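PDB 1T5O: putative methylthioribose-1-phosphate isomerase from Archaeoglobus fulgidus, which probably catalyses the interconversion of methylthioribose-1-phosphate and methylthioribulose-1-phosphate, an isomerase step of methionine biosynthesis. Local coordinates for residues 279-291 with 300-312. Residues are numbered along the deposited sequence; the frame is centred on the assembly and turned at random.
Sequences VVIEERPREELIF and LNVKVYNPAFDPT
Arg284 lays one face of its guanidinium over the methyl of Ala308, whose CB sits 3.4 Å from Arg284 CZ. A bend at chi2 (-59°) folds the chain back over that methyl, and NH2 then reaches Glu282 OE2 at 2.6 Å in a salt bridge lying in the guanidinium plane. With an alanine in its place, the Glu282 carboxylate would probably lose its charged mate and be able to turn beside the edge of the Phe309 ring, and the Ala308 methyl would lose its cover. Beside this, the backbones form a single bridge, Arg284 N giving to Asn306 O and Ala308 N to Glu282 O. Glu283 curls back so that OE1 takes the Asn306 N-H on its syn lone pair (2.8 Å). Asn306 ND2 donates to Glu288 OE1, meeting it from above the carboxylate plane, and weakly to Pro285 O. Further along, NH2 at the edge of the Arg286 guanidinium donates to Val302 O at 2.7 Å and Leu300 O at 2.9 Å; Ile290 CD1 lies over one face of that guanidinium, offset toward its rim. The segments run side by side from strand 309-313, which pairs with strand 240-244 and brings Phe309 against Asp234, the predicted proton donor, to Lys303 and Val304, in a parallel ladder with the second subunit.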
ATOM      1  N   VAL A 279      -5.238 -24.073   6.953  1.00 24.49           N
ATOM      2  CA  VAL A 279      -4.046 -23.265   6.738  1.00 26.44           C
ATOM      3  C   VAL A 279      -3.795 -22.176   7.765  1.00 27.75           C
ATOM      4  O   VAL A 279      -4.702 -21.422   8.116  1.00 28.94           O
ATOM      5  CB  VAL A 279      -4.137 -22.623   5.324  1.00 26.76           C
ATOM      6  CG1 VAL A 279      -2.886 -21.805   5.009  1.00 28.08           C
ATOM      7  CG2 VAL A 279      -4.367 -23.715   4.281  1.00 24.85           C
ATOM      8  N   VAL A 280      -2.570 -22.079   8.260  1.00 27.94           N
ATOM      9  CA  VAL A 280      -2.283 -21.014   9.202  1.00 29.31           C
ATOM     10  C   VAL A 280      -1.447 -19.971   8.476  1.00 28.95           C
ATOM     11  O   VAL A 280      -0.461 -20.300   7.802  1.00 29.81           O
ATOM     12  CB  VAL A 280      -1.526 -21.521  10.456  1.00 31.97           C
ATOM     13  CG1 VAL A 280      -2.349 -22.592  11.172  1.00 32.69           C
ATOM     14  CG2 VAL A 280      -0.182 -22.056  10.072  1.00 35.27           C
ATOM     15  N   ILE A 281      -1.868 -18.714   8.559  1.00 28.97           N
ATOM     16  CA  ILE A 281      -1.123 -17.636   7.908  1.00 28.29           C
ATOM     17  C   ILE A 281      -0.136 -17.023   8.884  1.00 27.58           C
ATOM     18  O   ILE A 281      -0.505 -16.481   9.916  1.00 28.20           O
ATOM     19  CB  ILE A 281      -2.055 -16.516   7.367  1.00 28.89           C
ATOM     20  CG1 ILE A 281      -2.928 -17.060   6.221  1.00 28.08           C
ATOM     21  CG2 ILE A 281      -1.198 -15.319   6.868  1.00 26.06           C
ATOM     22  CD1 ILE A 281      -4.157 -16.182   5.920  1.00 28.02           C
ATOM     23  N   GLU A 282       1.130 -17.111   8.529  1.00 29.00           N
ATOM     24  CA  GLU A 282       2.213 -16.577   9.337  1.00 31.74           C
ATOM     25  C   GLU A 282       2.294 -15.053   9.280  1.00 29.71           C
ATOM     26  O   GLU A 282       1.931 -14.433   8.286  1.00 28.64           O
ATOM     27  CB  GLU A 282       3.524 -17.185   8.841  1.00 37.11           C
ATOM     28  CG  GLU A 282       3.525 -17.393   7.315  1.00 45.66           C
ATOM     29  CD  GLU A 282       4.430 -18.553   6.855  1.00 51.29           C
ATOM     30  OE1 GLU A 282       4.455 -19.614   7.537  1.00 55.55           O
ATOM     31  OE2 GLU A 282       5.104 -18.412   5.807  1.00 52.46           O
ATOM     32  N   GLU A 283       2.787 -14.462  10.358  1.00 29.45           N
ATOM     33  CA  GLU A 283       2.979 -13.028  10.460  1.00 30.10           C
ATOM     34  C   GLU A 283       4.423 -12.771  10.032  1.00 29.06           C
ATOM     35  O   GLU A 283       5.286 -13.560  10.364  1.00 29.74           O
ATOM     36  CB  GLU A 283       2.832 -12.588  11.910  1.00 33.14           C
ATOM     37  CG  GLU A 283       1.429 -12.270  12.357  1.00 37.18           C
ATOM     38  CD  GLU A 283       0.956 -10.975  11.779  1.00 37.52           C
ATOM     39  OE1 GLU A 283       1.475  -9.898  12.175  1.00 36.22           O
ATOM     40  OE2 GLU A 283       0.067 -11.046  10.912  1.00 41.92           O
ATOM     41  N   ARG A 284       4.669 -11.676   9.314  1.00 28.26           N
ATOM     42  CA  ARG A 284       6.014 -11.292   8.881  1.00 27.80           C
ATOM     43  C   ARG A 284       6.510 -10.223   9.853  1.00 27.17           C
ATOM     44  O   ARG A 284       5.713  -9.613  10.568  1.00 26.47           O
ATOM     45  CB  ARG A 284       5.999 -10.752   7.444  1.00 28.63           C
ATOM     46  CG  ARG A 284       5.744 -11.839   6.372  1.00 32.34           C
ATOM     47  CD  ARG A 284       6.794 -12.961   6.385  1.00 37.51           C
ATOM     48  NE  ARG A 284       6.519 -14.034   5.412  1.00 43.57           N
ATOM     49  CZ  ARG A 284       6.135 -15.282   5.720  1.00 45.52           C
ATOM     50  NH1 ARG A 284       5.969 -15.651   6.987  1.00 47.90           N
ATOM     51  NH2 ARG A 284       5.921 -16.171   4.758  1.00 45.09           N
ATOM     52  N   PRO A 285       7.829  -9.977   9.890  1.00 27.91           N
ATOM     53  CA  PRO A 285       8.438  -8.985  10.790  1.00 27.12           C
ATOM     54  C   PRO A 285       7.737  -7.625  10.822  1.00 26.64           C
ATOM     55  O   PRO A 285       7.499  -7.020   9.786  1.00 26.73           O
ATOM     56  CB  PRO A 285       9.867  -8.866  10.254  1.00 28.15           C
ATOM     57  CG  PRO A 285      10.133 -10.263   9.728  1.00 30.03           C
ATOM     58  CD  PRO A 285       8.842 -10.546   8.976  1.00 27.40           C
ATOM     59  N   ARG A 286       7.427  -7.145  12.016  1.00 27.49           N
ATOM     60  CA  ARG A 286       6.761  -5.861  12.169  1.00 27.91           C
ATOM     61  C   ARG A 286       7.590  -4.691  11.620  1.00 28.16           C
ATOM     62  O   ARG A 286       7.037  -3.640  11.266  1.00 24.98           O
ATOM     63  CB  ARG A 286       6.411  -5.623  13.647  1.00 28.40           C
ATOM     64  CG  ARG A 286       7.609  -5.595  14.607  1.00 29.97           C
ATOM     65  CD  ARG A 286       7.148  -5.439  16.048  1.00 30.60           C
ATOM     66  NE  ARG A 286       6.533  -4.137  16.323  1.00 30.75           N
ATOM     67  CZ  ARG A 286       7.215  -3.031  16.612  1.00 30.89           C
ATOM     68  NH1 ARG A 286       8.543  -3.058  16.664  1.00 29.98           N
ATOM     69  NH2 ARG A 286       6.570  -1.904  16.885  1.00 27.29           N
ATOM     70  N   GLU A 287       8.902  -4.859  11.505  1.00 28.64           N
ATOM     71  CA  GLU A 287       9.701  -3.726  11.029  1.00 30.35           C
ATOM     72  C   GLU A 287       9.464  -3.384   9.559  1.00 27.63           C
ATOM     73  O   GLU A 287       9.805  -2.294   9.116  1.00 25.33           O
ATOM     74  CB  GLU A 287      11.200  -3.938  11.294  1.00 36.00           C
ATOM     75  CG  GLU A 287      11.961  -4.807  10.302  1.00 45.28           C
ATOM     76  CD  GLU A 287      13.457  -4.459  10.268  1.00 51.08           C
ATOM     77  OE1 GLU A 287      14.300  -5.392  10.186  1.00 53.98           O
ATOM     78  OE2 GLU A 287      13.792  -3.247  10.313  1.00 53.25           O
ATOM     79  N   GLU A 288       8.863  -4.311   8.813  1.00 25.94           N
ATOM     80  CA  GLU A 288       8.576  -4.085   7.407  1.00 25.01           C
ATOM     81  C   GLU A 288       7.566  -2.952   7.235  1.00 23.72           C
ATOM     82  O   GLU A 288       7.422  -2.420   6.137  1.00 23.24           O
ATOM     83  CB  GLU A 288       8.044  -5.385   6.754  1.00 25.26           C
ATOM     84  CG  GLU A 288       9.069  -6.524   6.728  1.00 25.47           C
ATOM     85  CD  GLU A 288       8.536  -7.809   6.087  1.00 27.16           C
ATOM     86  OE1 GLU A 288       7.314  -7.912   5.801  1.00 25.90           O
ATOM     87  OE2 GLU A 288       9.356  -8.724   5.865  1.00 28.78           O
ATOM     88  N   LEU A 289       6.861  -2.591   8.309  1.00 22.24           N
ATOM     89  CA  LEU A 289       5.886  -1.486   8.254  1.00 24.10           C
ATOM     90  C   LEU A 289       6.376  -0.222   8.972  1.00 25.12           C
ATOM     91  O   LEU A 289       5.769   0.842   8.856  1.00 24.60           O
ATOM     92  CB  LEU A 289       4.574  -1.883   8.932  1.00 22.67           C
ATOM     93  CG  LEU A 289       3.486  -2.720   8.242  1.00 26.14           C
ATOM     94  CD1 LEU A 289       2.763  -1.874   7.233  1.00 26.43           C
ATOM     95  CD2 LEU A 289       4.094  -3.937   7.604  1.00 25.31           C
ATOM     96  N   ILE A 290       7.467  -0.352   9.719  1.00 24.88           N
ATOM     97  CA  ILE A 290       7.983   0.741  10.537  1.00 26.02           C
ATOM     98  C   ILE A 290       9.096   1.551   9.870  1.00 28.32           C
ATOM     99  O   ILE A 290       9.243   2.742  10.111  1.00 27.44           O
ATOM    100  CB  ILE A 290       8.442   0.162  11.931  1.00 26.43           C
ATOM    101  CG1 ILE A 290       7.199  -0.354  12.678  1.00 25.46           C
ATOM    102  CG2 ILE A 290       9.144   1.241  12.789  1.00 25.38           C
ATOM    103  CD1 ILE A 290       7.483  -1.085  13.986  1.00 27.82           C
ATOM    104  N   PHE A 291       9.857   0.891   9.014  1.00 30.28           N
ATOM    105  CA  PHE A 291      10.954   1.514   8.304  1.00 33.67           C
ATOM    106  C   PHE A 291      10.806   1.224   6.820  1.00 36.72           C
ATOM    107  O   PHE A 291      10.244   0.196   6.436  1.00 34.25           O
ATOM    108  CB  PHE A 291      12.280   0.913   8.785  1.00 34.44           C
ATOM    109  CG  PHE A 291      12.803   1.520  10.045  1.00 32.03           C
ATOM    110  CD1 PHE A 291      13.515   2.716  10.007  1.00 31.92           C
ATOM    111  CD2 PHE A 291      12.570   0.913  11.276  1.00 32.94           C
ATOM    112  CE1 PHE A 291      13.986   3.301  11.183  1.00 31.70           C
ATOM    113  CE2 PHE A 291      13.034   1.494  12.464  1.00 31.78           C
ATOM    114  CZ  PHE A 291      13.742   2.688  12.412  1.00 31.86           C
ATOM    115  N   LEU A 300       7.993   3.927  16.433  1.00 27.95           N
ATOM    116  CA  LEU A 300       8.760   2.705  16.696  1.00 28.83           C
ATOM    117  C   LEU A 300       8.026   1.594  17.420  1.00 29.15           C
ATOM    118  O   LEU A 300       8.246   0.426  17.118  1.00 29.98           O
ATOM    119  CB  LEU A 300      10.039   3.029  17.475  1.00 28.78           C
ATOM    120  CG  LEU A 300      11.020   3.971  16.786  1.00 28.09           C
ATOM    121  CD1 LEU A 300      12.207   4.233  17.732  1.00 29.75           C
ATOM    122  CD2 LEU A 300      11.493   3.349  15.474  1.00 29.34           C
ATOM    123  N   ASN A 301       7.165   1.948  18.364  1.00 28.68           N
ATOM    124  CA  ASN A 301       6.441   0.945  19.141  1.00 29.99           C
ATOM    125  C   ASN A 301       5.010   0.708  18.718  1.00 27.86           C
ATOM    126  O   ASN A 301       4.222   0.154  19.472  1.00 29.10           O
ATOM    127  CB  ASN A 301       6.456   1.324  20.618  1.00 31.88           C
ATOM    128  CG  ASN A 301       7.854   1.446  21.159  1.00 37.22           C
ATOM    129  OD1 ASN A 301       8.773   0.744  20.714  1.00 40.53           O
ATOM    130  ND2 ASN A 301       8.032   2.328  22.138  1.00 40.77           N
ATOM    131  N   VAL A 302       4.663   1.109  17.507  1.00 27.54           N
ATOM    132  CA  VAL A 302       3.299   0.902  17.052  1.00 24.59           C
ATOM    133  C   VAL A 302       3.042  -0.599  16.877  1.00 24.49           C
ATOM    134  O   VAL A 302       3.939  -1.358  16.503  1.00 24.52           O
ATOM    135  CB  VAL A 302       3.042   1.625  15.693  1.00 22.59           C
ATOM    136  CG1 VAL A 302       3.790   0.903  14.564  1.00 21.92           C
ATOM    137  CG2 VAL A 302       1.542   1.710  15.417  1.00 20.48           C
ATOM    138  N   LYS A 303       1.823  -1.015  17.200  1.00 23.37           N
ATOM    139  CA  LYS A 303       1.390  -2.395  17.020  1.00 22.40           C
ATOM    140  C   LYS A 303       1.162  -2.595  15.515  1.00 22.61           C
ATOM    141  O   LYS A 303       0.531  -1.768  14.857  1.00 22.47           O
ATOM    142  CB  LYS A 303       0.083  -2.631  17.764  1.00 22.76           C
ATOM    143  CG  LYS A 303      -0.430  -4.048  17.618  1.00 28.63           C
ATOM    144  CD  LYS A 303      -1.588  -4.306  18.560  1.00 32.81           C
ATOM    145  CE  LYS A 303      -1.811  -5.799  18.705  1.00 36.78           C
ATOM    146  NZ  LYS A 303      -1.935  -6.439  17.378  1.00 39.98           N
ATOM    147  N   VAL A 304       1.650  -3.706  14.990  1.00 20.96           N
ATOM    148  CA  VAL A 304       1.551  -4.023  13.564  1.00 20.65           C
ATOM    149  C   VAL A 304       0.881  -5.391  13.313  1.00 21.62           C
ATOM    150  O   VAL A 304       1.126  -6.352  14.036  1.00 23.86           O
ATOM    151  CB  VAL A 304       2.977  -4.044  12.958  1.00 20.53           C
ATOM    152  CG1 VAL A 304       2.971  -4.490  11.511  1.00 21.92           C
ATOM    153  CG2 VAL A 304       3.605  -2.688  13.092  1.00 21.52           C
ATOM    154  N   TYR A 305      -0.009  -5.455  12.330  1.00 20.51           N
ATOM    155  CA  TYR A 305      -0.621  -6.719  11.921  1.00 20.45           C
ATOM    156  C   TYR A 305      -0.055  -6.855  10.514  1.00 21.42           C
ATOM    157  O   TYR A 305      -0.346  -6.023   9.628  1.00 22.43           O
ATOM    158  CB  TYR A 305      -2.146  -6.622  11.904  1.00 20.03           C
ATOM    159  CG  TYR A 305      -2.798  -7.864  11.356  1.00 22.24           C
ATOM    160  CD1 TYR A 305      -2.492  -9.130  11.879  1.00 23.27           C
ATOM    161  CD2 TYR A 305      -3.683  -7.788  10.285  1.00 22.53           C
ATOM    162  CE1 TYR A 305      -3.058 -10.300  11.330  1.00 24.24           C
ATOM    163  CE2 TYR A 305      -4.250  -8.942   9.734  1.00 22.48           C
ATOM    164  CZ  TYR A 305      -3.930 -10.177  10.258  1.00 23.00           C
ATOM    165  OH  TYR A 305      -4.467 -11.285   9.689  1.00 25.27           O
ATOM    166  N   ASN A 306       0.774  -7.875  10.295  1.00 20.47           N
ATOM    167  CA  ASN A 306       1.453  -8.055   9.004  1.00 21.75           C
ATOM    168  C   ASN A 306       1.365  -9.487   8.446  1.00 21.21           C
ATOM    169  O   ASN A 306       2.381 -10.159   8.288  1.00 22.02           O
ATOM    170  CB  ASN A 306       2.939  -7.616   9.188  1.00 20.25           C
ATOM    171  CG  ASN A 306       3.734  -7.531   7.879  1.00 21.69           C
ATOM    172  OD1 ASN A 306       3.179  -7.386   6.792  1.00 19.88           O
ATOM    173  ND2 ASN A 306       5.063  -7.605   7.996  1.00 21.65           N
ATOM    174  N   PRO A 307       0.141  -9.980   8.157  1.00 20.52           N
ATOM    175  CA  PRO A 307       0.008 -11.342   7.615  1.00 20.03           C
ATOM    176  C   PRO A 307       0.764 -11.475   6.290  1.00 20.95           C
ATOM    177  O   PRO A 307       0.808 -10.533   5.500  1.00 21.32           O
ATOM    178  CB  PRO A 307      -1.496 -11.499   7.427  1.00 19.66           C
ATOM    179  CG  PRO A 307      -1.921 -10.039   7.066  1.00 16.70           C
ATOM    180  CD  PRO A 307      -1.139  -9.244   8.094  1.00 19.22           C
ATOM    181  N   ALA A 308       1.331 -12.648   6.033  1.00 21.01           N
ATOM    182  CA  ALA A 308       2.109 -12.854   4.809  1.00 21.16           C
ATOM    183  C   ALA A 308       1.250 -13.096   3.574  1.00 20.45           C
ATOM    184  O   ALA A 308       1.653 -12.761   2.459  1.00 18.64           O
ATOM    185  CB  ALA A 308       3.103 -14.043   5.001  1.00 23.02           C
ATOM    186  N   PHE A 309       0.081 -13.689   3.772  1.00 19.54           N
ATOM    187  CA  PHE A 309      -0.821 -13.998   2.670  1.00 19.27           C
ATOM    188  C   PHE A 309      -2.251 -13.748   3.082  1.00 19.67           C
ATOM    189  O   PHE A 309      -2.544 -13.499   4.252  1.00 19.19           O
ATOM    190  CB  PHE A 309      -0.778 -15.507   2.329  1.00 23.14           C
ATOM    191  CG  PHE A 309       0.606 -16.083   2.184  1.00 24.80           C
ATOM    192  CD1 PHE A 309       1.219 -16.720   3.252  1.00 27.35           C
ATOM    193  CD2 PHE A 309       1.287 -15.985   0.976  1.00 26.41           C
ATOM    194  CE1 PHE A 309       2.497 -17.255   3.125  1.00 29.75           C
ATOM    195  CE2 PHE A 309       2.561 -16.512   0.832  1.00 29.38           C
ATOM    196  CZ  PHE A 309       3.173 -17.150   1.908  1.00 31.15           C
ATOM    197  N   ASP A 310      -3.147 -13.851   2.103  1.00 19.17           N
ATOM    198  CA  ASP A 310      -4.567 -13.826   2.377  1.00 18.51           C
ATOM    199  C   ASP A 310      -5.217 -14.886   1.489  1.00 18.02           C
ATOM    200  O   ASP A 310      -4.620 -15.354   0.523  1.00 19.44           O
ATOM    201  CB  ASP A 310      -5.243 -12.433   2.194  1.00 18.88           C
ATOM    202  CG  ASP A 310      -5.038 -11.785   0.811  1.00 17.14           C
ATOM    203  OD1 ASP A 310      -4.854 -12.458  -0.229  1.00 15.78           O
ATOM    204  OD2 ASP A 310      -5.120 -10.534   0.784  1.00 17.82           O
ATOM    205  N   PRO A 311      -6.420 -15.332   1.849  1.00 18.59           N
ATOM    206  CA  PRO A 311      -7.124 -16.335   1.054  1.00 18.57           C
ATOM    207  C   PRO A 311      -8.146 -15.647   0.140  1.00 20.24           C
ATOM    208  O   PRO A 311      -8.920 -14.810   0.587  1.00 20.51           O
ATOM    209  CB  PRO A 311      -7.799 -17.213   2.102  1.00 22.05           C
ATOM    210  CG  PRO A 311      -7.999 -16.270   3.327  1.00 19.79           C
ATOM    211  CD  PRO A 311      -7.053 -15.105   3.166  1.00 18.34           C
ATOM    212  N   THR A 312      -8.104 -15.965  -1.143  1.00 18.15           N
ATOM    213  CA  THR A 312      -9.060 -15.416  -2.096  1.00 20.17           C
ATOM    214  C   THR A 312     -10.052 -16.567  -2.347  1.00 20.55           C
ATOM    215  O   THR A 312      -9.644 -17.647  -2.797  1.00 21.16           O
ATOM    216  CB  THR A 312      -8.371 -15.033  -3.454  1.00 21.64           C
ATOM    217  OG1 THR A 312      -7.510 -13.900  -3.272  1.00 19.92           O
ATOM    218  CG2 THR A 312      -9.409 -14.710  -4.508  1.00 18.58           C
TER
HETATM  219  O   HOH W   1       3.525  -5.243  16.776  1.00 28.69           O
HETATM  220  O   HOH W   2      10.829  -0.645  15.926  1.00 36.79           O